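Local coordinates for protein cellulase (glycosyl hydrolase family 5) (Bacteroides ovatus, PDB 3ZMR) that cleaves the beta-1,4-glucan backbone of xyloglucan internally, with retention of the beta-configuration, releasing xyloglucan oligosaccharides, at residues A[255-260]-A[302-307]; A[112-117]-A[327-332]; A[25-30]-A[57-62]. One frame throughout, in Å; residues are numbered along the deposited sequence. Where two conformers were deposited one is given.

How the contacts relate
Three contacts from one chain illustrate how modular enzymes are put together. Contacts 1 and 2 belong to the catalytic TIM barrel, their centres 12 Å apart, and are joined through adjacent strands, 304-307 and 331-337; His-303 ND1 of contact 1 is probably hydrogen-bonded to Ser-115 OG of contact 2 at 2.8 Å. Contact 1 is the one nearest to catalysis, with the side chain of Gln-307 about 7 Å from that of Glu-262, the proton donor by similarity, and about 9 Å from bound glucose. Contact 2 is away from the annotated sites. Contact 3 lies in the BACON module, its centre 36 Å from those of both others and its nearest atoms about 20 Å from contact 1 and about 19 Å from contact 2.

Contact 1. Residues A[255-260]-A[302-307]; sequences LLFAGT and RHLIVQ
Ala-258 and Ile-305 mark the tight middle of this pairing between two consecutive parallel strands of the (beta/alpha)8 barrel, their CA atoms 4.4 Å apart. Here Ile-305 N donates to Phe-257 O, and Gly-259 N donates to Ile-305 O at 3.1 Å. On the face shared by Ala-258 and Ile-305, the two CB atoms pack together; on the other, the Phe-257 and Leu-304 side chains run alongside each other, CD2 near CD2.

Beyond this middle part the backbones part and side chains bridge them. At the C-terminal end Gln-307, bent at chi2 (64°), turns its amide back so that OE1 takes two bonds, from Thr-260 OG1 (2.7 Å) and from Thr-260 N (3.0 Å), both reaching it from the same face of the amide plane. Its NE2 turns to Glu-334. At the N-terminal end the join is looser: a water accepts from His-303 N (3.0 Å) and donates to Leu-255 O, standing in for a direct backbone bond. Arg-302 covers this end: its CD sits over the centre of the Phe-257 ring, 3.5 Å from the centroid, a CH-pi contact. A bend at chi3 (-48°) then lets NH1 meet Leu-255 O in the guanidinium plane, while NE binds Asn-299.

Phe-257 and Leu-304 face helix 275-293, whereas Ile-305 reaches Ile-212 and Phe-332 on the strands flanking this pair.

Contact 2. Residues A[112-117]-A[327-332]; sequences DLTSMQ and VQNRIF
Ser-115 N donates to Asn-329 O (2.9 Å, nearly straight at 162°), a single backbone bond joining the first turn of helix 115-122 to the N-terminal end of strand 331-337 of the (beta/alpha)8 barrel. The helix start is a capping box: Thr-114, the N-cap, accepts from Gln-117 N through OG1, and Gln-117 OE1 accepts in return from Thr-114 N at 3.0 Å, in the plane of its amide and on a lone pair. Thr-114 can do this because its OG1 is placed between the backbone N and the carbonyl carbon (chi1 64°), while its CG2 goes the other way and lies alongside Asn-329 CB, 3.9 Å off.

Arg-330 points away at its root, but its chain bends at chi2 and brings the guanidinium back against residues 112-114. In the conformer described, Leu-113 O lies over the centre of the guanidinium face, an approach too steep for a hydrogen bond. At the edge Asp-112 OD1 makes a long salt bridge to NH2 of Arg-330 (3.7 Å), with a water between the groups. Two conformers were deposited, leaving these arginine interactions doubtful; this side is at least partly open to solvent.

The inner side is buried. Ser-115 points into the interface, its OG hydrogen-bonded to ND1 of His-303, and its CB packs 3.6 Å from Phe-332 CE1, while Phe-332 CZ comes 3.5 Å from Ser-115 O.

Contact 3. Residues A[25-30]-A[57-62]; sequences RQTIQI and YVNITV
Tyr-57 lies across strand 24-31 at one end of an antiparallel pair, and its side chain touches three successive residues there. From its CB, 3.7 Å from Thr-27 CG2, the chain leaves with CG anti to the carbonyl carbon (chi1 -74°), which swings the ring out over strand 24-31, and CG itself still borders that methyl. CD1 comes next, with Ile-28 O 3.6 Å away at the edge of the ring. CE1 then passes by CB and NE2 of Gln-29, CZ lies 3.7 Å from Gln-29 NE2, and the OH at the tip is 3.8 Å from the same nitrogen. NE2 of Gln-29 thus lies over one face of the ring, with the amide and ring planes only 7° apart.

Two residues along, on the face of Tyr-57 and Thr-27, Thr-27 OG1 donates to Asn-59 OD1 (2.7 Å), arriving from above the amide plane. ND2 of that amide turns toward the aliphatic start of Arg-25.

Between the faces runs a regular ladder: Gln-26 with Ile-60 and Ile-28 with Val-58 are hydrogen-bonded pairs, each joined by two backbone bonds, Ile-28 N to Val-58 O being 2.7 Å. The other face is largely apolar, with Val-58 and with Ile-28 CD1 on Ile-60 CG1 (4.0 Å); Gln-26, also on it, sends NE2 to Glu-18 O. Separately, Ile-30 CG1 meets Val-58 CG2 (3.8 Å).

These buried side chains face the second sheet of the BACON module. Ile-60 meets Phe-19 of strand 16-19, and Ile-30 and Val-58 meet Trp-36 of strand 36-40; within its own sheet, strand 55-62 is central, between 24-31 and 45-47.

Contact 1. Residues A[255-260]-A[302-307]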
ATOM      1  N   LEU A 255       3.902  -2.155  15.683  1.00  8.10           N
ATOM      2  CA  LEU A 255       3.860  -0.935  14.869  1.00  7.83           C
ATOM      3  C   LEU A 255       4.276  -1.236  13.442  1.00  7.36           C
ATOM      4  O   LEU A 255       5.392  -1.735  13.202  1.00  9.31           O
ATOM      5  CB  LEU A 255       4.723   0.186  15.415  1.00  7.71           C
ATOM      6  CG  LEU A 255       4.760   1.513  14.647  1.00  7.67           C
ATOM      7  CD1 LEU A 255       3.380   2.180  14.608  1.00  9.84           C
ATOM      8  CD2 LEU A 255       5.760   2.471  15.243  1.00  9.35           C
ATOM      9  N   LEU A 256       3.373  -0.964  12.515  1.00  8.18           N
ATOM     10  CA  LEU A 256       3.576  -1.122  11.069  1.00  7.44           C
ATOM     11  C   LEU A 256       3.562   0.235  10.393  1.00  7.18           C
ATOM     12  O   LEU A 256       2.890   1.176  10.873  1.00  8.15           O
ATOM     13  CB  LEU A 256       2.482  -2.011  10.448  1.00  7.52           C
ATOM     14  CG  LEU A 256       2.377  -3.493  10.890  1.00  8.05           C
ATOM     15  CD1 LEU A 256       1.588  -3.651  12.172  1.00 10.72           C
ATOM     16  CD2 LEU A 256       1.727  -4.329   9.788  1.00  7.94           C
ATOM     17  N   PHE A 257       4.332   0.344   9.307  1.00  7.55           N
ATOM     18  CA  PHE A 257       4.346   1.549   8.482  1.00  6.93           C
ATOM     19  C   PHE A 257       3.676   1.278   7.145  1.00  7.91           C
ATOM     20  O   PHE A 257       3.902   0.234   6.542  1.00  8.22           O
ATOM     21  CB  PHE A 257       5.763   2.059   8.181  1.00  7.32           C
ATOM     22  CG  PHE A 257       6.655   2.333   9.372  1.00  7.85           C
ATOM     23  CD1 PHE A 257       6.193   2.693  10.637  1.00  8.35           C
ATOM     24  CD2 PHE A 257       8.030   2.312   9.165  1.00  8.35           C
ATOM     25  CE1 PHE A 257       7.083   2.951  11.649  1.00  8.92           C
ATOM     26  CE2 PHE A 257       8.907   2.594  10.178  1.00  9.66           C
ATOM     27  CZ  PHE A 257       8.444   2.898  11.425  1.00  9.34           C
ATOM     28  N   ALA A 258       2.871   2.235   6.691  1.00  8.74           N
ATOM     29  CA  ALA A 258       2.233   2.174   5.362  1.00  7.67           C
ATOM     30  C   ALA A 258       2.689   3.374   4.535  1.00  7.39           C
ATOM     31  O   ALA A 258       2.485   4.507   4.939  1.00  7.89           O
ATOM     32  CB  ALA A 258       0.711   2.173   5.478  1.00  7.85           C
ATOM     33  N   GLY A 259       3.311   3.128   3.372  1.00  7.90           N
ATOM     34  CA  GLY A 259       4.122   4.172   2.749  1.00  8.14           C
ATOM     35  C   GLY A 259       3.341   5.360   2.173  1.00  8.52           C
ATOM     36  O   GLY A 259       3.807   6.507   2.212  1.00  9.68           O
ATOM     37  N   THR A 260       2.176   5.040   1.612  1.00  7.77           N
ATOM     38  CA  THR A 260       1.360   5.993   0.861  1.00  8.34           C
ATOM     39  C   THR A 260      -0.119   5.712   1.134  1.00  9.45           C
ATOM     40  O   THR A 260      -0.454   4.753   1.815  1.00  9.22           O
ATOM     41  CB  THR A 260       1.632   5.910  -0.674  1.00  9.07           C
ATOM     42  OG1 THR A 260       1.039   4.714  -1.208  1.00  9.46           O
ATOM     43  CG2 THR A 260       3.124   5.963  -0.994  1.00 11.14           C
ATOM     44  N   ARG A 302      10.652  -4.751  10.429  1.00  7.98           N
ATOM     45  CA  ARG A 302       9.288  -4.276  10.629  1.00  8.25           C
ATOM     46  C   ARG A 302       8.408  -4.704   9.480  1.00  8.07           C
ATOM     47  O   ARG A 302       8.833  -4.736   8.322  1.00  8.43           O
ATOM     48  CB  ARG A 302       9.309  -2.764  10.767  1.00  7.14           C
ATOM     49  CG  ARG A 302       7.987  -2.146  11.154  1.00  8.24           C
ATOM     50  CD  ARG A 302       8.022  -0.631  11.503  1.00  8.01           C
ATOM     51  NE  ARG A 302       9.101  -0.321  12.429  1.00  7.10           N
ATOM     52  CZ  ARG A 302       9.151  -0.692  13.712  1.00  6.87           C
ATOM     53  NH1 ARG A 302       8.130  -1.318  14.326  1.00  8.73           N
ATOM     54  NH2 ARG A 302      10.261  -0.470  14.410  1.00  9.81           N
ATOM     55  N   HIS A 303       7.156  -4.972   9.777  1.00  7.89           N
ATOM     56  CA  HIS A 303       6.197  -5.283   8.718  1.00  8.10           C
ATOM     57  C   HIS A 303       5.754  -3.995   8.078  1.00  7.36           C
ATOM     58  O   HIS A 303       5.347  -3.042   8.751  1.00  8.32           O
ATOM     59  CB  HIS A 303       4.995  -6.021   9.295  1.00  8.48           C
ATOM     60  CG  HIS A 303       5.359  -7.346   9.913  1.00  8.09           C
ATOM     61  ND1 HIS A 303       5.136  -8.565   9.293  1.00  9.47           N
ATOM     62  CD2 HIS A 303       5.938  -7.627  11.103  1.00  8.72           C
ATOM     63  CE1 HIS A 303       5.548  -9.532  10.094  1.00 11.13           C
ATOM     64  NE2 HIS A 303       6.056  -8.984  11.185  1.00 10.22           N
ATOM     65  N   LEU A 304       5.910  -3.950   6.763  1.00  6.57           N
ATOM     66  CA  LEU A 304       5.612  -2.764   5.949  1.00  7.52           C
ATOM     67  C   LEU A 304       4.414  -3.032   5.046  1.00  7.56           C
ATOM     68  O   LEU A 304       4.206  -4.146   4.579  1.00  9.88           O
ATOM     69  CB  LEU A 304       6.832  -2.347   5.123  1.00  7.70           C
ATOM     70  CG  LEU A 304       8.144  -2.118   5.887  1.00  8.75           C
ATOM     71  CD1 LEU A 304       9.230  -1.673   4.931  1.00 10.00           C
ATOM     72  CD2 LEU A 304       7.996  -1.136   7.033  1.00 12.49           C
ATOM     73  N   ILE A 305       3.684  -1.962   4.738  1.00  6.74           N
ATOM     74  CA  ILE A 305       2.448  -2.053   3.996  1.00  6.88           C
ATOM     75  C   ILE A 305       2.555  -1.128   2.781  1.00  6.44           C
ATOM     76  O   ILE A 305       2.790   0.085   2.933  1.00  7.39           O
ATOM     77  CB  ILE A 305       1.243  -1.632   4.835  1.00  6.87           C
ATOM     78  CG1 ILE A 305       1.138  -2.423   6.123  1.00  7.54           C
ATOM     79  CG2 ILE A 305      -0.041  -1.737   4.020  1.00  8.33           C
ATOM     80  CD1 ILE A 305       0.287  -1.750   7.169  1.00  9.77           C
ATOM     81  N   VAL A 306       2.424  -1.696   1.580  1.00  7.98           N
ATOM     82  CA  VAL A 306       2.514  -0.974   0.339  1.00  7.02           C
ATOM     83  C   VAL A 306       1.179  -1.032  -0.391  1.00  6.70           C
ATOM     84  O   VAL A 306       0.372  -1.942  -0.168  1.00  7.62           O
ATOM     85  CB  VAL A 306       3.693  -1.494  -0.537  1.00  7.80           C
ATOM     86  CG1 VAL A 306       5.026  -1.189   0.147  1.00 12.32           C
ATOM     87  CG2 VAL A 306       3.532  -2.968  -0.905  1.00  9.28           C
ATOM     88  N   GLN A 307       0.912  -0.018  -1.227  1.00  8.03           N
ATOM     89  CA  GLN A 307      -0.429   0.193  -1.747  1.00  6.47           C
ATOM     90  C   GLN A 307      -0.577  -0.119  -3.224  1.00  6.36           C
ATOM     91  O   GLN A 307       0.335   0.124  -4.036  1.00  8.82           O
ATOM     92  CB  GLN A 307      -0.823   1.655  -1.550  1.00  7.90           C
ATOM     93  CG  GLN A 307      -1.017   2.067  -0.100  1.00  8.53           C
ATOM     94  CD  GLN A 307       0.251   1.968   0.709  1.00  7.63           C
ATOM     95  OE1 GLN A 307       1.323   2.487   0.317  1.00  8.42           O
ATOM     96  NE2 GLN A 307       0.157   1.318   1.858  1.00  7.42           N
TER
HETATM   97  O   HOH W   1       5.777  -4.474  12.394  1.00  8.89           O

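Contact 2. Residues A[112-117]-A[327-332]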
ATOM      1  N   ASP A 112       9.437 -13.902  15.052  1.00 13.58           N
ATOM      2  CA  ASP A 112       9.744 -14.620  13.828  1.00 12.66           C
ATOM      3  C   ASP A 112       8.442 -15.119  13.186  1.00 12.22           C
ATOM      4  O   ASP A 112       8.105 -16.329  13.209  1.00 16.61           O
ATOM      5  CB  ASP A 112      10.683 -15.793  14.108  1.00 15.68           C
ATOM      6  CG  ASP A 112      11.237 -16.401  12.846  1.00 23.19           C
ATOM      7  OD1 ASP A 112      11.147 -15.803  11.767  1.00 24.07           O
ATOM      8  OD2 ASP A 112      11.821 -17.483  12.951  1.00 34.04           O
ATOM      9  N   LEU A 113       7.720 -14.165  12.596  1.00 10.59           N
ATOM     10  CA  LEU A 113       6.426 -14.390  11.944  1.00 14.46           C
ATOM     11  C   LEU A 113       6.437 -13.732  10.574  1.00 10.37           C
ATOM     12  O   LEU A 113       6.874 -12.588  10.448  1.00 11.77           O
ATOM     13  CB  LEU A 113       5.305 -13.765  12.783  1.00 22.18           C
ATOM     14  CG  LEU A 113       5.053 -14.350  14.173  1.00 16.48           C
ATOM     15  CD1 LEU A 113       4.049 -13.497  14.917  1.00 21.37           C
ATOM     16  CD2 LEU A 113       4.581 -15.798  14.037  1.00 24.43           C
ATOM     17  N   THR A 114       5.950 -14.436   9.560  1.00  9.29           N
ATOM     18  CA  THR A 114       5.736 -13.817   8.265  1.00  8.95           C
ATOM     19  C   THR A 114       4.612 -12.774   8.398  1.00  8.88           C
ATOM     20  O   THR A 114       3.818 -12.829   9.330  1.00  9.37           O
ATOM     21  CB  THR A 114       5.342 -14.810   7.183  1.00 12.66           C
ATOM     22  OG1 THR A 114       4.082 -15.361   7.556  1.00  9.98           O
ATOM     23  CG2 THR A 114       6.389 -15.904   7.026  1.00 12.65           C
ATOM     24  N   SER A 115       4.568 -11.826   7.465  1.00 10.04           N
ATOM     25  CA  SER A 115       3.443 -10.892   7.428  1.00  8.64           C
ATOM     26  C   SER A 115       2.120 -11.659   7.361  1.00  8.97           C
ATOM     27  O   SER A 115       1.127 -11.256   7.970  1.00  9.18           O
ATOM     28  CB  SER A 115       3.597  -9.884   6.318  1.00 11.12           C
ATOM     29  OG  SER A 115       4.662  -9.009   6.616  1.00 11.91           O
ATOM     30  N   MET A 116       2.086 -12.751   6.594  1.00  9.81           N
ATOM     31  CA  MET A 116       0.856 -13.550   6.532  1.00 10.21           C
ATOM     32  C   MET A 116       0.427 -14.038   7.933  1.00 10.56           C
ATOM     33  O   MET A 116      -0.755 -13.998   8.312  1.00 11.81           O
ATOM     34  CB  MET A 116       1.004 -14.716   5.542  1.00 10.30           C
ATOM     35  CG  MET A 116      -0.285 -15.504   5.351  1.00 11.27           C
ATOM     36  SD  MET A 116      -1.670 -14.549   4.649  1.00 12.42           S
ATOM     37  CE  MET A 116      -1.069 -14.396   3.011  1.00 17.06           C
ATOM     38  N   GLN A 117       1.386 -14.561   8.694  1.00  9.80           N
ATOM     39  CA  GLN A 117       1.104 -15.059  10.053  1.00 10.65           C
ATOM     40  C   GLN A 117       0.669 -13.914  10.960  1.00 10.09           C
ATOM     41  O   GLN A 117      -0.246 -14.043  11.752  1.00 12.06           O
ATOM     42  CB  GLN A 117       2.339 -15.745  10.633  1.00 15.10           C
ATOM     43  CG  GLN A 117       2.644 -17.104  10.015  1.00 12.77           C
ATOM     44  CD  GLN A 117       3.925 -17.698  10.546  1.00 16.11           C
ATOM     45  OE1 GLN A 117       4.973 -17.093  10.413  1.00 12.06           O
ATOM     46  NE2 GLN A 117       3.834 -18.864  11.196  1.00 22.54           N
ATOM     47  N   VAL A 327      14.643  -8.462   3.608  1.00 10.47           N
ATOM     48  CA  VAL A 327      14.129  -9.530   4.468  1.00 10.81           C
ATOM     49  C   VAL A 327      12.993 -10.206   3.726  1.00 10.96           C
ATOM     50  O   VAL A 327      12.365  -9.598   2.853  1.00 12.60           O
ATOM     51  CB  VAL A 327      13.636  -9.048   5.830  1.00 14.67           C
ATOM     52  CG1 VAL A 327      14.806  -8.707   6.735  1.00 18.76           C
ATOM     53  CG2 VAL A 327      12.648  -7.896   5.667  1.00 11.86           C
ATOM     54  N   GLN A 328      12.767 -11.475   4.059  1.00 11.75           N
ATOM     55  CA  GLN A 328      11.727 -12.271   3.420  1.00 12.32           C
ATOM     56  C   GLN A 328      10.386 -12.100   4.162  1.00  9.69           C
ATOM     57  O   GLN A 328      10.333 -12.107   5.401  1.00 11.31           O
ATOM     58  CB  GLN A 328      12.082 -13.769   3.351  1.00 15.53           C
ATOM     59  CG  GLN A 328      13.314 -14.098   2.514  1.00 18.24           C
ATOM     60  CD  GLN A 328      13.485 -15.593   2.231  1.00 59.37           C
ATOM     61  OE1 GLN A 328      12.709 -16.184   1.478  1.00 94.60           O
ATOM     62  NE2 GLN A 328      14.519 -16.191   2.804  1.00 77.33           N
ATOM     63  N   ASN A 329       9.332 -11.909   3.363  1.00 10.31           N
ATOM     64  CA  ASN A 329       7.941 -12.067   3.828  1.00 10.51           C
ATOM     65  C   ASN A 329       7.591 -11.078   4.970  1.00  8.51           C
ATOM     66  O   ASN A 329       7.014 -11.484   6.013  1.00 11.14           O
ATOM     67  CB  ASN A 329       7.658 -13.522   4.261  1.00 12.82           C
ATOM     68  CG  ASN A 329       7.928 -14.513   3.165  1.00 14.23           C
ATOM     69  OD1 ASN A 329       8.612 -15.514   3.394  1.00 21.49           O
ATOM     70  ND2 ASN A 329       7.422 -14.261   1.998  1.00 13.41           N
ATOM     71  N   ARG A 330       7.961  -9.802   4.770  1.00  8.28           N
ATOM     72  CA  ARG A 330       7.632  -8.751   5.741  0.50  8.76           C
ATOM     73  C   ARG A 330       6.909  -7.571   5.078  1.00  8.91           C
ATOM     74  O   ARG A 330       7.015  -6.417   5.551  1.00  8.98           O
ATOM     75  CB  ARG A 330       8.867  -8.277   6.504  0.50  8.91           C
ATOM     76  CG  ARG A 330       9.509  -9.317   7.423  0.50  9.48           C
ATOM     77  CD  ARG A 330       8.555  -9.808   8.503  0.50  9.59           C
ATOM     78  NE  ARG A 330       9.207 -10.640   9.529  0.50 12.38           N
ATOM     79  CZ  ARG A 330       9.502 -11.933   9.381  0.50 12.32           C
ATOM     80  NH1 ARG A 330       9.183 -12.580   8.254  0.50 13.53           N
ATOM     81  NH2 ARG A 330      10.089 -12.584  10.386  0.50 16.38           N
ATOM     82  N   ILE A 331       6.162  -7.870   4.013  1.00  8.54           N
ATOM     83  CA  ILE A 331       5.358  -6.885   3.286  1.00  7.78           C
ATOM     84  C   ILE A 331       3.897  -7.329   3.144  1.00  8.40           C
ATOM     85  O   ILE A 331       3.571  -8.473   2.802  1.00 10.03           O
ATOM     86  CB  ILE A 331       5.941  -6.555   1.897  1.00 11.85           C
ATOM     87  CG1 ILE A 331       7.320  -5.862   2.068  1.00 12.52           C
ATOM     88  CG2 ILE A 331       4.998  -5.622   1.120  1.00 15.67           C
ATOM     89  CD1 ILE A 331       8.093  -5.562   0.821  1.00 15.04           C
ATOM     90  N   PHE A 332       3.014  -6.379   3.439  1.00  7.48           N
ATOM     91  CA  PHE A 332       1.570  -6.487   3.159  1.00  6.82           C
ATOM     92  C   PHE A 332       1.209  -5.631   1.933  1.00  8.21           C
ATOM     93  O   PHE A 332       1.810  -4.563   1.733  1.00  8.21           O
ATOM     94  CB  PHE A 332       0.732  -5.838   4.272  1.00  7.81           C
ATOM     95  CG  PHE A 332       0.643  -6.592   5.574  1.00  6.67           C
ATOM     96  CD1 PHE A 332       1.701  -6.651   6.476  1.00  8.36           C
ATOM     97  CD2 PHE A 332      -0.580  -7.134   5.963  1.00  7.10           C
ATOM     98  CE1 PHE A 332       1.558  -7.301   7.711  1.00  8.53           C
ATOM     99  CE2 PHE A 332      -0.737  -7.781   7.176  1.00  8.57           C
ATOM    100  CZ  PHE A 332       0.325  -7.871   8.068  1.00  9.30           C
TER
HETATM  101  O   HOH W   2       9.300 -15.708   9.889  1.00 37.65           O

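Contact 3. Residues A[25-30]-A[57-62]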
ATOM      1  N   ARG A  25      18.205  -2.264 -18.352  1.00 16.00           N
ATOM      2  CA  ARG A  25      18.702  -2.618 -19.670  1.00 13.61           C
ATOM      3  C   ARG A  25      19.994  -1.873 -19.986  1.00 13.25           C
ATOM      4  O   ARG A  25      20.230  -0.771 -19.484  1.00 15.36           O
ATOM      5  CB  ARG A  25      17.653  -2.331 -20.760  1.00 14.27           C
ATOM      6  CG  ARG A  25      17.569  -0.880 -21.228  1.00 24.14           C
ATOM      7  CD  ARG A  25      16.394  -0.087 -20.704  1.00 41.70           C
ATOM      8  NE  ARG A  25      16.394   1.228 -21.357  1.00 65.08           N
ATOM      9  CZ  ARG A  25      16.721   2.405 -20.811  1.00181.44           C
ATOM     10  NH1 ARG A  25      17.058   2.507 -19.528  1.00131.78           N
ATOM     11  NH2 ARG A  25      16.703   3.515 -21.570  1.00 28.97           N
ATOM     12  N   GLN A  26      20.804  -2.474 -20.852  1.00 13.09           N
ATOM     13  CA  GLN A  26      22.019  -1.884 -21.378  1.00 14.72           C
ATOM     14  C   GLN A  26      22.075  -2.167 -22.871  1.00 13.29           C
ATOM     15  O   GLN A  26      21.919  -3.313 -23.316  1.00 14.65           O
ATOM     16  CB  GLN A  26      23.287  -2.426 -20.708  1.00 13.21           C
ATOM     17  CG  GLN A  26      23.370  -2.049 -19.228  1.00 14.85           C
ATOM     18  CD  GLN A  26      24.524  -2.705 -18.512  1.00 15.71           C
ATOM     19  OE1 GLN A  26      25.528  -3.066 -19.119  1.00 18.24           O
ATOM     20  NE2 GLN A  26      24.386  -2.860 -17.211  1.00 15.76           N
ATOM     21  N   THR A  27      22.332  -1.102 -23.631  1.00 12.17           N
ATOM     22  CA  THR A  27      22.525  -1.224 -25.075  1.00 11.67           C
ATOM     23  C   THR A  27      24.002  -1.552 -25.354  1.00 13.11           C
ATOM     24  O   THR A  27      24.938  -0.856 -24.884  1.00 14.51           O
ATOM     25  CB  THR A  27      22.133   0.063 -25.809  1.00 12.03           C
ATOM     26  OG1 THR A  27      20.770   0.362 -25.552  1.00 13.57           O
ATOM     27  CG2 THR A  27      22.332  -0.059 -27.311  1.00 13.86           C
ATOM     28  N   ILE A  28      24.212  -2.628 -26.103  1.00 12.96           N
ATOM     29  CA  ILE A  28      25.528  -3.003 -26.590  1.00 13.76           C
ATOM     30  C   ILE A  28      25.531  -2.931 -28.122  1.00 13.05           C
ATOM     31  O   ILE A  28      24.489  -2.731 -28.748  1.00 13.69           O
ATOM     32  CB  ILE A  28      25.971  -4.395 -26.068  1.00 14.34           C
ATOM     33  CG1 ILE A  28      25.177  -5.544 -26.724  1.00 14.78           C
ATOM     34  CG2 ILE A  28      25.885  -4.394 -24.542  1.00 14.39           C
ATOM     35  CD1 ILE A  28      25.707  -6.921 -26.357  1.00 18.35           C
ATOM     36  N   GLN A  29      26.710  -3.095 -28.712  1.00 13.13           N
ATOM     37  CA  GLN A  29      26.839  -3.112 -30.164  1.00 13.94           C
ATOM     38  C   GLN A  29      27.493  -4.405 -30.626  1.00 13.83           C
ATOM     39  O   GLN A  29      28.533  -4.807 -30.125  1.00 17.39           O
ATOM     40  CB  GLN A  29      27.598  -1.878 -30.675  1.00 15.94           C
ATOM     41  CG  GLN A  29      27.525  -1.672 -32.186  1.00 16.93           C
ATOM     42  CD  GLN A  29      28.192  -0.388 -32.638  1.00 22.05           C
ATOM     43  OE1 GLN A  29      29.356  -0.130 -32.317  1.00 23.46           O
ATOM     44  NE2 GLN A  29      27.476   0.417 -33.398  1.00 20.64           N
ATOM     45  N   ILE A  30      26.862  -5.023 -31.610  1.00 14.62           N
ATOM     46  CA  ILE A  30      27.369  -6.208 -32.301  1.00 14.72           C
ATOM     47  C   ILE A  30      27.849  -5.772 -33.699  1.00 16.04           C
ATOM     48  O   ILE A  30      27.099  -5.187 -34.456  1.00 19.03           O
ATOM     49  CB  ILE A  30      26.263  -7.276 -32.473  1.00 18.14           C
ATOM     50  CG1 ILE A  30      25.599  -7.623 -31.130  1.00 21.45           C
ATOM     51  CG2 ILE A  30      26.812  -8.513 -33.187  1.00 20.00           C
ATOM     52  CD1 ILE A  30      26.556  -7.951 -29.996  1.00 24.06           C
ATOM     53  N   TYR A  57      22.773  -2.081 -32.763  1.00 11.93           N
ATOM     54  CA  TYR A  57      22.551  -1.864 -31.333  1.00 10.32           C
ATOM     55  C   TYR A  57      21.556  -2.877 -30.789  1.00 11.88           C
ATOM     56  O   TYR A  57      20.393  -2.953 -31.255  1.00 11.90           O
ATOM     57  CB  TYR A  57      22.096  -0.441 -31.027  1.00 11.80           C
ATOM     58  CG  TYR A  57      23.205   0.577 -31.139  1.00 10.98           C
ATOM     59  CD1 TYR A  57      24.391   0.458 -30.389  1.00 15.45           C
ATOM     60  CD2 TYR A  57      23.067   1.676 -31.972  1.00 13.68           C
ATOM     61  CE1 TYR A  57      25.379   1.405 -30.487  1.00 14.27           C
ATOM     62  CE2 TYR A  57      24.059   2.629 -32.055  1.00 19.65           C
ATOM     63  CZ  TYR A  57      25.231   2.465 -31.320  1.00 16.50           C
ATOM     64  OH  TYR A  57      26.245   3.417 -31.403  1.00 17.63           O
ATOM     65  N   VAL A  58      22.019  -3.662 -29.809  1.00 14.01           N
ATOM     66  CA  VAL A  58      21.250  -4.741 -29.218  1.00 13.65           C
ATOM     67  C   VAL A  58      21.128  -4.470 -27.719  1.00 12.62           C
ATOM     68  O   VAL A  58      22.103  -4.090 -27.067  1.00 12.65           O
ATOM     69  CB  VAL A  58      21.941  -6.119 -29.422  1.00 13.87           C
ATOM     70  CG1 VAL A  58      21.212  -7.261 -28.696  1.00 26.75           C
ATOM     71  CG2 VAL A  58      22.023  -6.423 -30.916  1.00 19.94           C
ATOM     72  N   ASN A  59      19.921  -4.647 -27.192  1.00 12.36           N
ATOM     73  CA  ASN A  59      19.689  -4.483 -25.766  1.00 11.68           C
ATOM     74  C   ASN A  59      19.786  -5.779 -25.004  1.00 11.94           C
ATOM     75  O   ASN A  59      19.278  -6.814 -25.433  1.00 14.32           O
ATOM     76  CB  ASN A  59      18.355  -3.815 -25.491  1.00 13.04           C
ATOM     77  CG  ASN A  59      18.436  -2.312 -25.518  1.00 12.54           C
ATOM     78  OD1 ASN A  59      19.191  -1.705 -26.278  1.00 13.18           O
ATOM     79  ND2 ASN A  59      17.630  -1.702 -24.687  1.00 14.28           N
ATOM     80  N   ILE A  60      20.504  -5.719 -23.895  1.00 13.38           N
ATOM     81  CA  ILE A  60      20.514  -6.812 -22.923  1.00 13.69           C
ATOM     82  C   ILE A  60      19.730  -6.317 -21.701  1.00 12.39           C
ATOM     83  O   ILE A  60      20.071  -5.279 -21.123  1.00 13.60           O
ATOM     84  CB  ILE A  60      21.951  -7.234 -22.531  1.00 13.13           C
ATOM     85  CG1 ILE A  60      22.756  -7.640 -23.785  1.00 15.21           C
ATOM     86  CG2 ILE A  60      21.909  -8.373 -21.516  1.00 14.96           C
ATOM     87  CD1 ILE A  60      22.166  -8.775 -24.619  1.00 17.13           C
ATOM     88  N   THR A  61      18.668  -7.047 -21.362  1.00 13.30           N
ATOM     89  CA  THR A  61      17.720  -6.656 -20.325  1.00 13.60           C
ATOM     90  C   THR A  61      17.637  -7.746 -19.261  1.00 15.47           C
ATOM     91  O   THR A  61      17.532  -8.943 -19.566  1.00 20.30           O
ATOM     92  CB  THR A  61      16.319  -6.385 -20.922  1.00 19.02           C
ATOM     93  OG1 THR A  61      16.448  -5.470 -22.020  1.00 18.69           O
ATOM     94  CG2 THR A  61      15.359  -5.783 -19.870  1.00 22.34           C
ATOM     95  N   VAL A  62      17.698  -7.329 -18.006  1.00 14.77           N
ATOM     96  CA  VAL A  62      17.540  -8.243 -16.896  1.00 15.15           C
ATOM     97  C   VAL A  62      16.255  -7.949 -16.146  1.00 15.89           C
ATOM     98  O   VAL A  62      15.864  -6.782 -15.961  1.00 16.32           O
ATOM     99  CB  VAL A  62      18.749  -8.217 -15.918  1.00 16.18           C
ATOM    100  CG1 VAL A  62      20.040  -8.625 -16.642  1.00 25.42           C
ATOM    101  CG2 VAL A  62      18.897  -6.860 -15.216  1.00 17.44           C
TER